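Endo-1,3-beta-glucanase (Streptomyces sioyaensis, PDB 3DGT) probably hydrolyses internal 1,3-beta-glucosidic bonds of beta-glucans through this family 16 glycoside hydrolase domain, the catalytic part of a longer protein. Local coordinates at residues I85-T90 with F236-N241. Residues are numbered along the deposited sequence; the frame is centred on the assembly and turned at random.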
loop_
_atom_site.group_PDB
_atom_site.type_symbol
_atom_site.label_atom_id
_atom_site.label_comp_id
_atom_site.label_asym_id
_atom_site.label_seq_id
_atom_site.Cartn_x
_atom_site.Cartn_y
_atom_site.Cartn_z
ATOM N N ILE A 85 6.582 -6.644 -0.933
ATOM C CA ILE A 85 7.083 -6.622 -2.308
ATOM C C ILE A 85 6.854 -5.264 -2.941
ATOM O O ILE A 85 5.887 -4.579 -2.600
ATOM C CB ILE A 85 6.502 -7.762 -3.177
ATOM C CG1 ILE A 85 4.982 -7.642 -3.346
ATOM C CG2 ILE A 85 6.904 -9.114 -2.590
ATOM C CD1 ILE A 85 4.428 -8.653 -4.356
ATOM N N GLU A 86 7.769 -4.862 -3.823
ATOM C CA GLU A 86 7.663 -3.586 -4.542
ATOM C C GLU A 86 7.788 -3.792 -6.035
ATOM O O GLU A 86 8.484 -4.699 -6.493
ATOM C CB GLU A 86 8.775 -2.614 -4.120
ATOM C CG GLU A 86 9.002 -2.526 -2.631
ATOM C CD GLU A 86 10.008 -1.463 -2.235
ATOM O OE1 GLU A 86 10.564 -0.761 -3.111
ATOM O OE2 GLU A 86 10.241 -1.342 -1.030
ATOM N N THR A 87 7.151 -2.927 -6.808
ATOM C CA THR A 87 7.311 -3.031 -8.253
ATOM C C THR A 87 8.764 -2.775 -8.624
ATOM O O THR A 87 9.440 -1.916 -8.040
ATOM C CB THR A 87 6.383 -2.072 -9.030
ATOM O OG1 THR A 87 6.530 -0.735 -8.530
ATOM C CG2 THR A 87 4.926 -2.524 -8.908
ATOM N N THR A 88 9.256 -3.540 -9.591
ATOM C CA THR A 88 10.549 -3.236 -10.189
ATOM C C THR A 88 10.497 -1.843 -10.817
ATOM O O THR A 88 11.470 -1.094 -10.748
ATOM C CB THR A 88 10.916 -4.272 -11.248
ATOM O OG1 THR A 88 9.811 -4.448 -12.126
ATOM C CG2 THR A 88 11.207 -5.612 -10.595
ATOM N N ARG A 89 9.353 -1.506 -11.418
ATOM C CA ARG A 89 9.152 -0.200 -12.036
ATOM C C ARG A 89 8.973 0.915 -11.007
ATOM O O ARG A 89 8.319 0.749 -9.974
ATOM C CB ARG A 89 7.950 -0.268 -12.968
ATOM C CG ARG A 89 8.200 -1.075 -14.226
ATOM C CD ARG A 89 6.948 -1.187 -15.074
ATOM N NE ARG A 89 6.564 0.109 -15.634
ATOM C CZ ARG A 89 5.484 0.296 -16.388
ATOM N NH1 ARG A 89 4.673 -0.724 -16.681
ATOM N NH2 ARG A 89 5.221 1.507 -16.862
ATOM N N THR A 90 9.556 2.064 -11.332
ATOM C CA THR A 90 9.483 3.259 -10.506
ATOM C C THR A 90 8.950 4.446 -11.301
ATOM O O THR A 90 8.996 5.573 -10.819
ATOM C CB THR A 90 10.869 3.670 -9.965
ATOM O OG1 THR A 90 11.762 3.931 -11.058
ATOM C CG2 THR A 90 11.454 2.587 -9.088
ATOM N N PHE A 236 6.592 6.941 -9.226
ATOM C CA PHE A 236 6.428 6.220 -7.969
ATOM C C PHE A 236 6.581 4.730 -8.240
ATOM O O PHE A 236 6.318 4.265 -9.353
ATOM C CB PHE A 236 5.029 6.441 -7.383
ATOM C CG PHE A 236 4.826 7.773 -6.717
ATOM C CD1 PHE A 236 4.674 8.936 -7.466
ATOM C CD2 PHE A 236 4.733 7.862 -5.332
ATOM C CE1 PHE A 236 4.463 10.170 -6.841
ATOM C CE2 PHE A 236 4.520 9.088 -4.704
ATOM C CZ PHE A 236 4.383 10.242 -5.457
ATOM N N PHE A 237 7.011 3.990 -7.222
ATOM C CA PHE A 237 6.847 2.541 -7.214
ATOM C C PHE A 237 5.710 2.151 -6.268
ATOM O O PHE A 237 5.284 2.957 -5.433
ATOM C CB PHE A 237 8.165 1.801 -6.902
ATOM C CG PHE A 237 8.894 2.299 -5.676
ATOM C CD1 PHE A 237 9.766 3.382 -5.753
ATOM C CD2 PHE A 237 8.744 1.661 -4.446
ATOM C CE1 PHE A 237 10.457 3.829 -4.616
ATOM C CE2 PHE A 237 9.431 2.111 -3.307
ATOM C CZ PHE A 237 10.288 3.195 -3.398
ATOM N N VAL A 238 5.202 0.933 -6.446
ATOM C CA VAL A 238 4.063 0.408 -5.689
ATOM C C VAL A 238 4.565 -0.654 -4.721
ATOM O O VAL A 238 5.457 -1.435 -5.060
ATOM C CB VAL A 238 2.998 -0.199 -6.647
ATOM C CG1 VAL A 238 1.899 -0.935 -5.868
ATOM C CG2 VAL A 238 2.406 0.888 -7.546
ATOM N N ILE A 239 3.993 -0.671 -3.520
ATOM C CA ILE A 239 4.372 -1.626 -2.472
ATOM C C ILE A 239 3.130 -2.354 -1.949
ATOM O O ILE A 239 2.075 -1.737 -1.767
ATOM C CB ILE A 239 5.104 -0.923 -1.284
ATOM C CG1 ILE A 239 6.290 -0.072 -1.760
ATOM C CG2 ILE A 239 5.567 -1.940 -0.241
ATOM C CD1 ILE A 239 5.947 1.403 -1.970
ATOM N N LEU A 240 3.254 -3.666 -1.733
ATOM C CA LEU A 240 2.249 -4.476 -1.024
ATOM C C LEU A 240 2.935 -5.143 0.163
ATOM O O LEU A 240 4.009 -5.717 0.013
ATOM C CB LEU A 240 1.688 -5.567 -1.940
ATOM C CG LEU A 240 0.788 -5.110 -3.089
ATOM C CD1 LEU A 240 0.659 -6.242 -4.092
ATOM C CD2 LEU A 240 -0.576 -4.704 -2.582
ATOM N N ASN A 241 2.322 -5.073 1.341
ATOM C CA ASN A 241 2.881 -5.732 2.514
ATOM C C ASN A 241 1.849 -6.030 3.572
ATOM O O ASN A 241 0.755 -5.476 3.559
ATOM C CB ASN A 241 4.003 -4.880 3.132
ATOM C CG ASN A 241 3.497 -3.554 3.673
ATOM O OD1 ASN A 241 3.269 -2.609 2.921
ATOM N ND2 ASN A 241 3.315 -3.484 4.983
#
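With chi1 at 52°, Thr87 sets its OG1 between its own backbone N and carbonyl carbon, facing the amide of Val238; Phe237, with its CG in the same position between N and carbonyl carbon, swings its ring to the side of the strand pair where Glu86 lies. Val238 N donates to Thr87 OG1 at 3.0 Å in an almost straight bond (176°), and that hydroxyl in turn donates a hydrogen bond to Arg89 O, 2.7 Å from OG1 and in the plane of the carbonyl. The side chain thus stands in for a backbone acceptor just where strand 80-87 ends and the chain turns off. Before that point the pairing is regular antiparallel: Ile85 and Leu240 exchange two N-H...O bonds, and Thr87 N reaches Val238 O at 2.9 Å. Thr87 CG2 meanwhile rests 3.8 Å from Val238 CB. A valine in place of Thr87 would probably leave Val238 N and Arg89 O without this shared partner and let the turn drift from the strand.

On the side carrying Glu86, its CG lies alongside Ile239 CG1, and its extended chain runs beside Phe237 with carboxylate and ring planes 9° apart. OE1 comes within 3.1 Å of Phe237 CE2, while Thr90 CG2 meets the same ring at CD1, 3.8 Å away. Ile85 and Leu240 share the other side, CG1 against CB, packing onto Leu68 in the beta-sandwich of the family 16 fold.

The buried carboxylate is paid for by a salt bridge from OE1 to Arg131 and a hydrogen bond from OE2 to Tyr38. Because Arg131 also makes a cation-pi contact with Phe237, acid, ring and guanidinium form one cluster, in which the nearby positive charge would favour an ionised Glu86.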